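Local coordinates for protein synaptotagmin-4 (Rattus norvegicus, PDB 1W15) that takes part in the mobility of neuronal dense core vesicles through its interaction with KIF1A, and plays a role in dendrite formation by melanocytes, at residues A[16-20]-A[149-153]; A[23-28]-A[136-141]; A[30-34]-A[87-93]; A[38-42]-A[76-80]; A[99-104]-A[115-121]. One frame throughout, in Å; residues are numbered along the deposited sequence. Where two conformers were deposited one is given.

Interaction 1 of 5, residues A[16-20]-A[149-153]; sequences RGELL and MLCDG. With CA (calcium ion), chain D.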
# COMPACT_ATOMS: atom_id res chain seq x y z
N ARG A 16 15.77 -5.21 -20.15
CA ARG A 16 15.64 -3.97 -19.30
C ARG A 16 14.87 -4.14 -18.01
O ARG A 16 14.74 -3.17 -17.25
CB ARG A 16 15.08 -2.78 -20.10
CG ARG A 16 15.84 -2.56 -21.41
CD ARG A 16 15.70 -1.17 -21.99
NE ARG A 16 16.74 -0.86 -22.97
CZ ARG A 16 18.03 -0.72 -22.67
NH1 ARG A 16 18.45 -0.89 -21.42
NH2 ARG A 16 18.91 -0.43 -23.63
N GLY A 17 14.32 -5.32 -17.75
CA GLY A 17 13.62 -5.49 -16.50
C GLY A 17 12.15 -5.08 -16.54
O GLY A 17 11.59 -4.77 -17.59
N GLU A 18 11.53 -5.12 -15.37
CA GLU A 18 10.09 -4.88 -15.23
C GLU A 18 9.81 -3.99 -14.03
O GLU A 18 10.58 -3.98 -13.07
CB GLU A 18 9.36 -6.18 -14.94
CG GLU A 18 9.29 -7.20 -16.06
CD GLU A 18 8.65 -8.48 -15.57
OE1 GLU A 18 7.43 -8.49 -15.33
OE2 GLU A 18 9.37 -9.47 -15.42
N LEU A 19 8.67 -3.30 -14.07
CA LEU A 19 8.31 -2.32 -13.06
C LEU A 19 6.84 -2.52 -12.71
O LEU A 19 5.99 -2.67 -13.61
CB LEU A 19 8.51 -0.89 -13.55
CG LEU A 19 8.26 0.21 -12.50
CD1 LEU A 19 9.33 0.16 -11.41
CD2 LEU A 19 8.21 1.65 -13.13
N LEU A 20 6.58 -2.65 -11.42
CA LEU A 20 5.20 -2.88 -10.94
C LEU A 20 4.66 -1.55 -10.41
O LEU A 20 5.28 -0.92 -9.51
CB LEU A 20 5.24 -3.93 -9.82
CG LEU A 20 3.91 -4.21 -9.12
CD1 LEU A 20 2.88 -4.84 -10.08
CD2 LEU A 20 4.19 -5.17 -7.89
N MET A 149 6.90 -4.43 -18.78
CA MET A 149 8.32 -4.46 -19.27
C MET A 149 8.80 -3.03 -19.47
O MET A 149 8.05 -2.16 -19.90
CB MET A 149 8.44 -5.22 -20.60
CG MET A 149 7.94 -6.71 -20.57
SD MET A 149 8.86 -7.77 -19.40
CE MET A 149 10.56 -7.58 -19.92
N LEU A 150 10.06 -2.77 -19.12
CA LEU A 150 10.67 -1.49 -19.33
C LEU A 150 11.27 -1.41 -20.74
O LEU A 150 11.71 -2.42 -21.28
CB LEU A 150 11.78 -1.28 -18.28
CG LEU A 150 11.20 -1.12 -16.85
CD1 LEU A 150 12.26 -1.33 -15.79
CD2 LEU A 150 10.58 0.26 -16.66
N CYS A 151 11.24 -0.23 -21.33
CA CYS A 151 11.88 0.05 -22.62
C CYS A 151 13.14 0.85 -22.45
O CYS A 151 13.42 1.39 -21.39
CB CYS A 151 10.96 0.89 -23.47
SG CYS A 151 9.59 -0.13 -23.93
N ASP A 152 13.90 0.96 -23.54
CA ASP A 152 15.04 1.86 -23.60
C ASP A 152 14.59 3.31 -23.35
O ASP A 152 13.55 3.74 -23.87
CB ASP A 152 15.72 1.72 -24.97
CG ASP A 152 16.96 2.61 -25.09
OD1 ASP A 152 17.79 2.65 -24.13
OD2 ASP A 152 17.17 3.33 -26.11
N GLY A 153 15.35 4.05 -22.54
CA GLY A 153 15.10 5.48 -22.35
C GLY A 153 16.38 6.30 -22.21
O GLY A 153 16.35 7.51 -21.94
OXT GLY A 153 17.50 5.79 -22.36
CA CA D . 19.09 4.74 -23.84

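Interaction 2 of 5, residues A[23-28]-A[136-141]; sequences LCYQST and ICDFPR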
# COMPACT_ATOMS: atom_id res chain seq x y z
N LEU A 23 -2.18 2.51 -10.10
CA LEU A 23 -2.70 3.87 -10.28
C LEU A 23 -4.18 3.86 -9.95
O LEU A 23 -4.81 2.80 -10.09
CB LEU A 23 -2.49 4.36 -11.72
CG LEU A 23 -1.03 4.77 -12.15
CD1 LEU A 23 -0.27 3.58 -12.56
CD2 LEU A 23 -1.09 5.81 -13.30
N CYS A 24 -4.69 5.00 -9.49
CA CYS A 24 -6.12 5.17 -9.16
C CYS A 24 -6.52 6.59 -9.56
O CYS A 24 -5.90 7.57 -9.10
CB CYS A 24 -6.37 5.00 -7.65
SG CYS A 24 -8.08 5.23 -7.22
N TYR A 25 -7.55 6.72 -10.41
CA TYR A 25 -8.03 8.03 -10.85
C TYR A 25 -9.27 8.40 -10.01
O TYR A 25 -10.31 7.74 -10.07
CB TYR A 25 -8.40 8.01 -12.33
CG TYR A 25 -8.99 9.31 -12.88
CD1 TYR A 25 -8.48 10.55 -12.51
CD2 TYR A 25 -10.06 9.28 -13.81
CE1 TYR A 25 -9.01 11.75 -13.02
CE2 TYR A 25 -10.59 10.48 -14.35
CZ TYR A 25 -10.06 11.70 -13.93
OH TYR A 25 -10.55 12.90 -14.41
N GLN A 26 -9.10 9.42 -9.18
CA GLN A 26 -10.16 9.97 -8.33
C GLN A 26 -10.94 10.97 -9.24
O GLN A 26 -10.73 12.18 -9.15
CB GLN A 26 -9.53 10.56 -6.98
CG GLN A 26 -8.38 9.77 -6.30
CD GLN A 26 -8.22 9.88 -4.78
OE1 GLN A 26 -7.34 9.23 -4.21
NE2 GLN A 26 -8.96 10.60 -3.94
N SER A 27 -11.83 10.43 -10.11
CA SER A 27 -12.48 11.27 -11.13
C SER A 27 -13.25 12.50 -10.62
O SER A 27 -13.25 13.55 -11.29
CB SER A 27 -13.40 10.44 -12.07
OG SER A 27 -14.60 10.04 -11.44
N THR A 28 -13.93 12.38 -9.47
CA THR A 28 -14.72 13.52 -8.93
C THR A 28 -13.82 14.59 -8.29
O THR A 28 -14.28 15.71 -8.06
CB THR A 28 -15.76 13.08 -7.88
OG1 THR A 28 -15.10 12.49 -6.75
CG2 THR A 28 -16.64 11.98 -8.41
N ILE A 136 -7.64 2.28 -15.97
CA ILE A 136 -7.60 3.47 -15.06
C ILE A 136 -8.74 4.51 -15.34
O ILE A 136 -9.42 5.06 -14.37
CB ILE A 136 -6.19 4.16 -15.18
CG1 ILE A 136 -5.10 3.34 -14.46
CG2 ILE A 136 -6.21 5.60 -14.66
CD1 ILE A 136 -3.69 3.56 -15.05
N CYS A 137 -8.96 4.76 -16.64
CA CYS A 137 -10.03 5.64 -17.10
C CYS A 137 -11.38 4.95 -17.07
O CYS A 137 -12.41 5.58 -16.81
CB CYS A 137 -9.72 6.12 -18.51
SG CYS A 137 -8.22 7.11 -18.59
N ASP A 138 -11.41 3.65 -17.34
CA ASP A 138 -12.69 2.90 -17.31
C ASP A 138 -13.20 2.64 -15.88
O ASP A 138 -14.41 2.48 -15.69
CB ASP A 138 -12.61 1.57 -18.08
CG ASP A 138 -12.55 1.75 -19.59
OD1 ASP A 138 -12.81 2.86 -20.13
OD2 ASP A 138 -12.20 0.81 -20.32
N PHE A 139 -12.28 2.58 -14.90
CA PHE A 139 -12.62 2.27 -13.52
C PHE A 139 -12.15 3.33 -12.53
O PHE A 139 -11.23 3.05 -11.69
CB PHE A 139 -12.05 0.91 -13.13
CG PHE A 139 -12.67 -0.27 -13.89
CD1 PHE A 139 -12.15 -0.70 -15.10
CD2 PHE A 139 -13.77 -0.94 -13.36
CE1 PHE A 139 -12.70 -1.81 -15.79
CE2 PHE A 139 -14.36 -2.02 -14.06
CZ PHE A 139 -13.81 -2.46 -15.25
N PRO A 140 -12.72 4.54 -12.58
CA PRO A 140 -12.28 5.59 -11.67
C PRO A 140 -12.54 5.14 -10.23
O PRO A 140 -13.45 4.33 -10.01
CB PRO A 140 -13.10 6.81 -12.09
CG PRO A 140 -14.29 6.23 -12.86
CD PRO A 140 -13.80 5.01 -13.49
N ARG A 141 -11.64 5.53 -9.32
CA ARG A 141 -11.66 5.16 -7.89
C ARG A 141 -11.22 3.74 -7.58
O ARG A 141 -11.22 3.35 -6.41
CB ARG A 141 -13.04 5.45 -7.20
CG ARG A 141 -13.32 6.94 -7.04
CD ARG A 141 -14.83 7.31 -6.65
NE ARG A 141 -15.73 6.81 -7.71
CZ ARG A 141 -15.92 7.41 -8.86
NH1 ARG A 141 -15.34 8.56 -9.12
NH2 ARG A 141 -16.63 6.83 -9.78
O HOH W 1 -8.77 4.51 -11.54
O HOH W 2 -13.34 10.37 -7.31

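Interaction 3 of 5, residues A[30-34]-A[87-93]; sequences NTLTV and VFDIPCE. With CA (calcium ion), chain C.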
# COMPACT_ATOMS: atom_id res chain seq x y z
N ASN A 30 -10.32 15.12 -9.44
CA ASN A 30 -9.19 15.44 -10.30
C ASN A 30 -7.84 15.21 -9.61
O ASN A 30 -7.00 16.10 -9.59
CB ASN A 30 -9.29 16.90 -10.72
CG ASN A 30 -10.69 17.26 -11.12
OD1 ASN A 30 -11.29 16.64 -12.04
ND2 ASN A 30 -11.25 18.25 -10.42
N THR A 31 -7.67 14.05 -8.99
CA THR A 31 -6.33 13.66 -8.52
C THR A 31 -6.07 12.29 -9.07
O THR A 31 -7.01 11.55 -9.41
CB THR A 31 -6.12 13.62 -6.98
OG1 THR A 31 -7.22 12.97 -6.38
CG2 THR A 31 -6.05 15.05 -6.32
N LEU A 32 -4.79 11.94 -9.19
CA LEU A 32 -4.43 10.63 -9.69
C LEU A 32 -3.40 10.17 -8.69
O LEU A 32 -2.40 10.88 -8.44
CB LEU A 32 -3.77 10.76 -11.06
CG LEU A 32 -3.19 9.51 -11.71
CD1 LEU A 32 -4.28 8.45 -12.15
CD2 LEU A 32 -2.31 9.95 -12.91
N THR A 33 -3.59 8.98 -8.13
CA THR A 33 -2.58 8.49 -7.20
C THR A 33 -1.77 7.42 -7.91
O THR A 33 -2.31 6.58 -8.64
CB THR A 33 -3.23 8.00 -5.89
OG1 THR A 33 -3.80 6.71 -6.08
CG2 THR A 33 -4.44 8.90 -5.57
N VAL A 34 -0.45 7.49 -7.74
CA VAL A 34 0.44 6.60 -8.47
C VAL A 34 1.35 5.97 -7.41
O VAL A 34 2.01 6.70 -6.64
CB VAL A 34 1.32 7.40 -9.49
CG1 VAL A 34 2.37 6.51 -10.14
CG2 VAL A 34 0.45 8.13 -10.61
N VAL A 87 0.70 11.58 -5.01
CA VAL A 87 -0.61 12.14 -5.39
C VAL A 87 -0.37 13.25 -6.42
O VAL A 87 0.36 14.22 -6.12
CB VAL A 87 -1.36 12.69 -4.12
CG1 VAL A 87 -2.71 13.38 -4.48
CG2 VAL A 87 -1.61 11.58 -3.18
N PHE A 88 -1.01 13.14 -7.59
CA PHE A 88 -0.93 14.20 -8.63
C PHE A 88 -2.23 14.94 -8.74
O PHE A 88 -3.28 14.32 -8.78
CB PHE A 88 -0.62 13.62 -9.99
CG PHE A 88 0.77 13.13 -10.13
CD1 PHE A 88 1.84 14.04 -10.26
CD2 PHE A 88 1.04 11.77 -10.19
CE1 PHE A 88 3.16 13.60 -10.44
CE2 PHE A 88 2.37 11.30 -10.35
CZ PHE A 88 3.43 12.24 -10.48
N ASP A 89 -2.17 16.25 -8.80
CA ASP A 89 -3.33 17.09 -9.23
C ASP A 89 -3.52 17.04 -10.74
O ASP A 89 -2.56 17.14 -11.50
CB ASP A 89 -3.06 18.54 -8.83
CG ASP A 89 -3.09 18.75 -7.33
OD1 ASP A 89 -3.92 18.13 -6.64
OD2 ASP A 89 -2.31 19.53 -6.74
N ILE A 90 -4.75 16.86 -11.21
CA ILE A 90 -5.02 16.79 -12.63
C ILE A 90 -5.74 18.10 -12.92
O ILE A 90 -6.79 18.37 -12.33
CB ILE A 90 -5.91 15.54 -12.98
CG1 ILE A 90 -5.22 14.24 -12.57
CG2 ILE A 90 -6.31 15.54 -14.47
CD1 ILE A 90 -3.83 13.98 -13.25
N PRO A 91 -5.15 18.95 -13.76
CA PRO A 91 -5.71 20.29 -14.00
C PRO A 91 -6.83 20.32 -15.02
O PRO A 91 -7.18 21.39 -15.48
CB PRO A 91 -4.50 21.08 -14.52
CG PRO A 91 -3.69 20.04 -15.28
CD PRO A 91 -3.91 18.72 -14.53
N CYS A 92 -7.35 19.18 -15.42
CA CYS A 92 -8.43 19.15 -16.41
C CYS A 92 -9.45 18.13 -15.94
O CYS A 92 -9.24 17.45 -14.94
CB CYS A 92 -7.87 18.77 -17.80
SG CYS A 92 -6.59 17.48 -17.78
N GLU A 93 -10.56 18.04 -16.68
CA GLU A 93 -11.70 17.27 -16.24
C GLU A 93 -11.64 15.78 -16.58
O GLU A 93 -12.52 15.02 -16.19
CB GLU A 93 -13.00 17.91 -16.78
CG GLU A 93 -13.41 19.16 -16.01
CD GLU A 93 -13.12 19.06 -14.49
OE1 GLU A 93 -13.86 18.36 -13.76
OE2 GLU A 93 -12.12 19.71 -14.04
CA CA C . -14.76 14.11 -15.52
O HOH W 3 -9.58 15.01 -13.63
O HOH W 4 -6.63 18.20 -8.08
O HOH W 5 -14.69 12.95 -17.25
O HOH W 6 -13.34 14.26 -13.70

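Interaction 4 of 5, residues A[38-42]-A[76-80]; sequences KARHL and CTPNA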
# COMPACT_ATOMS: atom_id res chain seq x y z
N LYS A 38 7.62 -1.88 -7.11
CA LYS A 38 8.87 -2.69 -7.15
C LYS A 38 9.39 -2.74 -8.57
O LYS A 38 8.64 -2.57 -9.52
CB LYS A 38 8.62 -4.18 -6.81
CG LYS A 38 7.63 -4.51 -5.82
CD LYS A 38 7.59 -6.05 -5.61
CE LYS A 38 6.62 -6.35 -4.45
NZ LYS A 38 6.59 -7.82 -4.03
N ALA A 39 10.68 -2.96 -8.73
CA ALA A 39 11.23 -3.32 -10.04
C ALA A 39 11.91 -4.69 -9.87
O ALA A 39 12.35 -5.05 -8.76
CB ALA A 39 12.27 -2.27 -10.47
N ARG A 40 12.05 -5.44 -10.96
CA ARG A 40 12.78 -6.69 -10.94
C ARG A 40 13.45 -6.95 -12.28
O ARG A 40 13.08 -6.34 -13.31
CB ARG A 40 11.85 -7.86 -10.58
CG ARG A 40 10.88 -8.24 -11.68
CD ARG A 40 9.80 -9.25 -11.26
NE ARG A 40 8.75 -9.41 -12.28
CZ ARG A 40 7.60 -10.06 -12.08
NH1 ARG A 40 7.35 -10.65 -10.90
NH2 ARG A 40 6.71 -10.17 -13.06
N HIS A 41 14.44 -7.86 -12.25
CA HIS A 41 15.23 -8.27 -13.40
C HIS A 41 15.91 -7.09 -14.06
O HIS A 41 16.03 -7.05 -15.28
CB HIS A 41 14.38 -9.02 -14.45
CG HIS A 41 13.57 -10.15 -13.89
ND1 HIS A 41 14.13 -11.17 -13.13
CD2 HIS A 41 12.27 -10.47 -14.03
CE1 HIS A 41 13.19 -12.02 -12.78
NE2 HIS A 41 12.04 -11.62 -13.31
N LEU A 42 16.36 -6.12 -13.27
CA LEU A 42 17.09 -4.97 -13.80
C LEU A 42 18.48 -5.43 -14.28
O LEU A 42 19.08 -6.27 -13.63
CB LEU A 42 17.22 -3.87 -12.74
CG LEU A 42 15.90 -3.18 -12.34
CD1 LEU A 42 16.17 -2.17 -11.23
CD2 LEU A 42 15.13 -2.55 -13.53
N CYS A 76 22.53 -1.10 -4.86
CA CYS A 76 23.19 -2.31 -5.39
C CYS A 76 22.31 -3.57 -5.49
O CYS A 76 22.53 -4.57 -4.75
CB CYS A 76 24.47 -2.58 -4.59
SG CYS A 76 25.53 -3.87 -5.28
N THR A 77 21.34 -3.54 -6.40
CA THR A 77 20.35 -4.61 -6.53
C THR A 77 19.55 -4.61 -7.88
O THR A 77 19.10 -3.55 -8.34
CB THR A 77 19.39 -4.61 -5.24
OG1 THR A 77 18.34 -5.59 -5.38
CG2 THR A 77 18.67 -3.24 -5.05
N PRO A 78 19.33 -5.80 -8.47
CA PRO A 78 18.53 -5.91 -9.72
C PRO A 78 17.01 -6.00 -9.42
O PRO A 78 16.21 -6.09 -10.36
CB PRO A 78 19.03 -7.23 -10.33
CG PRO A 78 19.37 -8.13 -9.10
CD PRO A 78 19.76 -7.15 -7.99
N ASN A 79 16.66 -6.02 -8.13
CA ASN A 79 15.26 -6.05 -7.62
C ASN A 79 15.09 -5.22 -6.31
O ASN A 79 15.81 -5.42 -5.30
CB ASN A 79 14.70 -7.49 -7.45
CG ASN A 79 15.47 -8.54 -8.28
OD1 ASN A 79 15.00 -9.07 -9.32
ND2 ASN A 79 16.70 -8.83 -7.81
N ALA A 80 14.09 -4.35 -6.31
CA ALA A 80 14.01 -3.25 -5.37
C ALA A 80 12.56 -3.04 -5.04
O ALA A 80 11.75 -2.96 -5.97
CB ALA A 80 14.58 -1.98 -6.04

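Interaction 5 of 5, residues A[99-104]-A[115-121]; sequences SVEFLV and VIGRLVL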
# COMPACT_ATOMS: atom_id res chain seq x y z
N SER A 99 -0.53 11.99 -19.46
CA SER A 99 0.24 10.77 -19.52
C SER A 99 1.24 10.78 -18.36
O SER A 99 1.52 11.84 -17.82
CB SER A 99 0.93 10.65 -20.86
OG SER A 99 1.82 11.72 -21.03
N VAL A 100 1.76 9.60 -18.00
CA VAL A 100 2.67 9.45 -16.86
C VAL A 100 3.90 8.70 -17.39
O VAL A 100 3.76 7.71 -18.11
CB VAL A 100 2.04 8.63 -15.70
CG1 VAL A 100 3.01 8.52 -14.48
CG2 VAL A 100 0.68 9.26 -15.24
N GLU A 101 5.08 9.21 -17.06
CA GLU A 101 6.32 8.64 -17.57
C GLU A 101 7.07 8.17 -16.35
O GLU A 101 7.32 8.98 -15.45
CB GLU A 101 7.13 9.72 -18.29
CG GLU A 101 8.48 9.28 -18.85
CD GLU A 101 9.28 10.49 -19.43
OE1 GLU A 101 9.35 11.54 -18.77
OE2 GLU A 101 9.84 10.38 -20.55
N PHE A 102 7.48 6.90 -16.33
CA PHE A 102 8.31 6.34 -15.26
C PHE A 102 9.71 6.07 -15.82
O PHE A 102 9.85 5.45 -16.92
CB PHE A 102 7.75 4.99 -14.78
CG PHE A 102 6.36 5.07 -14.23
CD1 PHE A 102 5.25 4.94 -15.09
CD2 PHE A 102 6.16 5.21 -12.84
CE1 PHE A 102 3.96 5.02 -14.58
CE2 PHE A 102 4.85 5.28 -12.33
CZ PHE A 102 3.77 5.17 -13.18
N LEU A 103 10.71 6.54 -15.08
CA LEU A 103 12.11 6.32 -15.44
C LEU A 103 12.79 5.62 -14.28
O LEU A 103 12.78 6.12 -13.16
CB LEU A 103 12.80 7.68 -15.71
CG LEU A 103 11.99 8.49 -16.76
CD1 LEU A 103 12.02 9.93 -16.44
CD2 LEU A 103 12.43 8.15 -18.16
N VAL A 104 13.35 4.44 -14.56
CA VAL A 104 14.19 3.74 -13.61
C VAL A 104 15.65 4.14 -13.93
O VAL A 104 16.12 3.91 -15.06
CB VAL A 104 14.00 2.20 -13.70
CG1 VAL A 104 14.87 1.52 -12.62
CG2 VAL A 104 12.46 1.79 -13.57
N VAL A 115 19.64 6.16 -17.40
CA VAL A 115 18.26 5.64 -17.42
C VAL A 115 18.40 4.15 -17.69
O VAL A 115 19.02 3.78 -18.68
CB VAL A 115 17.41 6.31 -18.54
CG1 VAL A 115 16.02 5.58 -18.71
CG2 VAL A 115 17.24 7.80 -18.28
N ILE A 116 17.90 3.33 -16.78
CA ILE A 116 17.97 1.87 -16.90
C ILE A 116 16.80 1.40 -17.78
O ILE A 116 16.94 0.48 -18.61
CB ILE A 116 17.81 1.22 -15.50
CG1 ILE A 116 19.01 1.49 -14.60
CG2 ILE A 116 17.54 -0.29 -15.61
CD1 ILE A 116 18.73 1.02 -13.12
N GLY A 117 15.65 2.04 -17.61
CA GLY A 117 14.48 1.71 -18.43
C GLY A 117 13.40 2.73 -18.29
O GLY A 117 13.40 3.54 -17.35
N ARG A 118 12.46 2.68 -19.21
CA ARG A 118 11.39 3.67 -19.21
C ARG A 118 10.05 2.99 -19.47
O ARG A 118 9.97 2.03 -20.22
CB ARG A 118 11.69 4.66 -20.35
CG ARG A 118 10.65 5.74 -20.61
CD ARG A 118 11.29 6.89 -21.54
NE ARG A 118 10.32 7.92 -21.88
CZ ARG A 118 9.45 7.84 -22.88
NH1 ARG A 118 9.42 6.76 -23.69
NH2 ARG A 118 8.61 8.84 -23.09
N LEU A 119 9.00 3.60 -18.94
CA LEU A 119 7.63 3.10 -19.11
C LEU A 119 6.71 4.30 -19.24
O LEU A 119 6.79 5.25 -18.42
CB LEU A 119 7.23 2.27 -17.87
CG LEU A 119 5.72 1.94 -17.79
CD1 LEU A 119 5.29 1.01 -18.99
CD2 LEU A 119 5.33 1.41 -16.42
N VAL A 120 5.87 4.30 -20.26
CA VAL A 120 4.90 5.37 -20.42
C VAL A 120 3.45 4.84 -20.38
O VAL A 120 3.14 3.87 -21.05
CB VAL A 120 5.13 6.16 -21.72
CG1 VAL A 120 4.02 7.18 -21.98
CG2 VAL A 120 6.48 6.87 -21.67
N LEU A 121 2.57 5.51 -19.62
CA LEU A 121 1.16 5.16 -19.65
C LEU A 121 0.39 6.37 -20.13
O LEU A 121 0.63 7.47 -19.64
CB LEU A 121 0.64 4.79 -18.27
CG LEU A 121 1.30 3.75 -17.34
CD1 LEU A 121 0.34 3.35 -16.21
CD2 LEU A 121 1.91 2.52 -17.98

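Interaction 1 of 5, residues A[16-20]-A[149-153]
Arg-16 lays its side chain across the last residues of the chain and turns a guanidinium face, not an edge, to the carboxylate of Asp-152. Arg-16 NH2 stands 3.3 Å from Asp-152 OD1, and the two flat groups are 29° apart. Asp-152 OD1 also holds a calcium ion at 2.5 Å, which the terminal carboxylate of Gly-153 joins through OXT; the ion would probably weaken OD1's pull on the arginine. Farther in, the backbones are tied by Leu-150 N to Gly-17 O, a nearly straight bond of 2.9 Å. Leu-150 fills the angle between the segments: with CG beside its own backbone N (chi1 -68°), CD1 reaches Arg-16 O at 3.4 Å, a buried oxygen that has no polar partner in the model, and CD2 meets Leu-19 CB at 3.9 Å. With an alanine here both methyls go, which would probably leave a gap over Gly-17 and beside Leu-19 CB. Beyond it, Met-149 curls back so that SD rests 3.4 Å from Glu-18 CG, while the Glu-18 carboxylate pairs with Arg-40. Leu-19 and Leu-150 both pack on Val-104 of strand 98-106, Leu-150 also touches Leu-42, and Cys-151 bonds through its backbone to Arg-118 of strand 114-121.

Interaction 2 of 5, residues A[23-28]-A[136-141]
Tyr-25 O takes two backbone N-H groups: a firm one from Arg-141 N at 2.7 Å, arriving 32° off the carbonyl plane, and a weak one from Ser-27 N that closes an inverse gamma turn centred on Gln-26. Arg-141 holds the same turn a second time with its side chain. A bend at chi3 (-60°) folds the guanidinium back over the loop, where NH1 gives a 2.8 Å bond to Ser-27 OG lying close to the guanidinium plane, and a water at the guanidinium edge links NH1 to Thr-28 N. Pro-140 wedges in beside this pair, its CB 3.6 Å from Ser-27 OG. Another water fills the angle between strand and helix end: it accepts from Tyr-25 N at 2.8 Å and sits 3.0 Å from Ile-136 O and 2.9 Å from Phe-139 O, carbonyls at the close of the helix. Below it the contact turns apolar, Ile-136 CD1 packing on Leu-23 CB in one of two modelled conformers, so this touch is less certain. A helix such as 128-138, inserted between the last two strands of the beta sandwich and packed against its first strand, is typical of synaptotagmin C2B domains.

Interaction 3 of 5, residues A[30-34]-A[87-93]
Phe-88 and Val-34 meet edge-on, Val-34 CG2 lying in the plane of the phenyl ring at 3.7 Å from Phe-88 CD2. Leu-32 stands on that same face of the sheet, and its CB takes Ile-90 CD1 at 3.9 Å. On the other face Thr-31 and Asp-89 run side by side and point the same way, with Thr-31 CG2 next to Asp-89 OD1 and also near Val-87 CG1. Leu-32 and Phe-88 form the antiparallel hydrogen-bonded pair, each N bonding the other's O at 2.8 Å. Just before the strand begins, Asn-30 has left-handed backbone angles and forms a G1 bulge with Thr-31 against Gln-26; its O accepts from Ile-90 N at 2.9 Å, the donor standing 44° above the carbonyl plane. The Asn-30 amide is turned 78° from the Glu-93 carboxylate, OD1 facing OE1 without a bond; a separate water joins Asn-30 OD1 to Cys-92 O, 2.8 Å from each. Glu-93 gives its backbone O to a calcium ion at 2.5 Å. Strand 31-40 runs between strands 80-89 and 18-26, and the inner face meets the second sheet: Leu-32 on Val-100, Val-34 on Phe-102, and Phe-88 on Val-57 and Leu-59.

Interaction 4 of 5, residues A[38-42]-A[76-80]
The Asn-79 amide sends OD1 obliquely toward the His-41 ring, and Arg-40 CB lies 4.3 Å above one face of that imidazole, shifted toward its rim. This is the place where strands 31-40 and 80-89, neighbours in one sheet of the C2 beta sandwich, meet at the end of the sheet that leads into the loops. Ala-39 and Ala-80 make the antiparallel hydrogen-bonded pair, at 3.0 Å from Ala-39 N to Ala-80 O and 3.1 Å from Ala-80 N to Ala-39 O. Past it the backbones stop pairing residue for residue and a side chain steps in: Asn-79 OD1 accepts from His-41 N at 3.2 Å. The bond is almost straight at the hydrogen (174°), yet the donor stands 45° above the amide plane, away from the lone pairs. A nearly eclipsed first torsion (chi1 -20°) puts Asn-79 OD1 there, 3.6 Å from Arg-40 CB, and the bond to His-41 keeps it in place. The head of Arg-40 leads off the other way, to a salt bridge with Glu-18 and a cation-pi contact with Trp-147. On the far side Cys-76 N bonds Asp-52 OD1, which ties this loop to a residue of the calcium site. Leu-42 and Pro-78 sit close: Leu-42 CB and Pro-78 O are 3.4 Å apart, and Leu-42 N bonds Pro-78 O at 2.9 Å, in the carbonyl plane and on a lone pair.

Interaction 5 of 5, residues A[99-104]-A[115-121]
With CG anti to the backbone N in both (chi1 178° in Glu-101, 176° in Arg-118), the side chains share a face of the sheet and their charged ends meet. They belong to a beta hairpin of the C2 sandwich, strands 98-106 and 114-121. Arg-118 takes hold side-on, NE at 2.8 Å and NH2 at 3.2 Å, both on Glu-101 OE2; this oxygen lies in the guanidinium plane while the carboxylate is turned 82° from it, and NE comes in on the anti lone pair of OE2. OE1 is taken by Tyr-60 OH and Asn-58 ND2, fixing the carboxylate at both ends. Val-120 CG2 rests over one guanidinium face, and Leu-103 CD2 runs alongside Arg-118 CD at 3.8 Å. A leucine in place of Arg-118 would probably leave Glu-101 OE2 without its charged mate, with OE1 alone still held. On the opposite, buried face Phe-102 CD1 lies 3.8 Å from Leu-119 CD2, and the ring edge reaches Leu-121. A classic bulge, Ile-116 and Gly-117 against Val-104, interrupts the regular pairing; Ile-116 N comes unusually close to Val-104 O, and Gly-117 N makes the sound bond to that oxygen, 3.2 Å on a lone pair.

Overall arrangement
Four of the five contacts involve one sheet of the C2B sandwich, whose order is 80-89, 31-40, 18-26, 144-149; interaction 5 is the hairpin at the side of the other sheet. Interactions 1 and 2 have centres about 24 Å apart, at the two ends of strand 18-26; those of interactions 3 and 4, on strand 31-40, are about 28 Å apart. Interactions 1 and 4 thus share one end of the domain, the other pair the far end, and interaction 5 lies between, touching both across the sandwich. Along the chain interaction 1 encloses interaction 2, which encloses the rest: 4 nested in 3, then 5 in series. The first modelled residues come against the C-terminal tail.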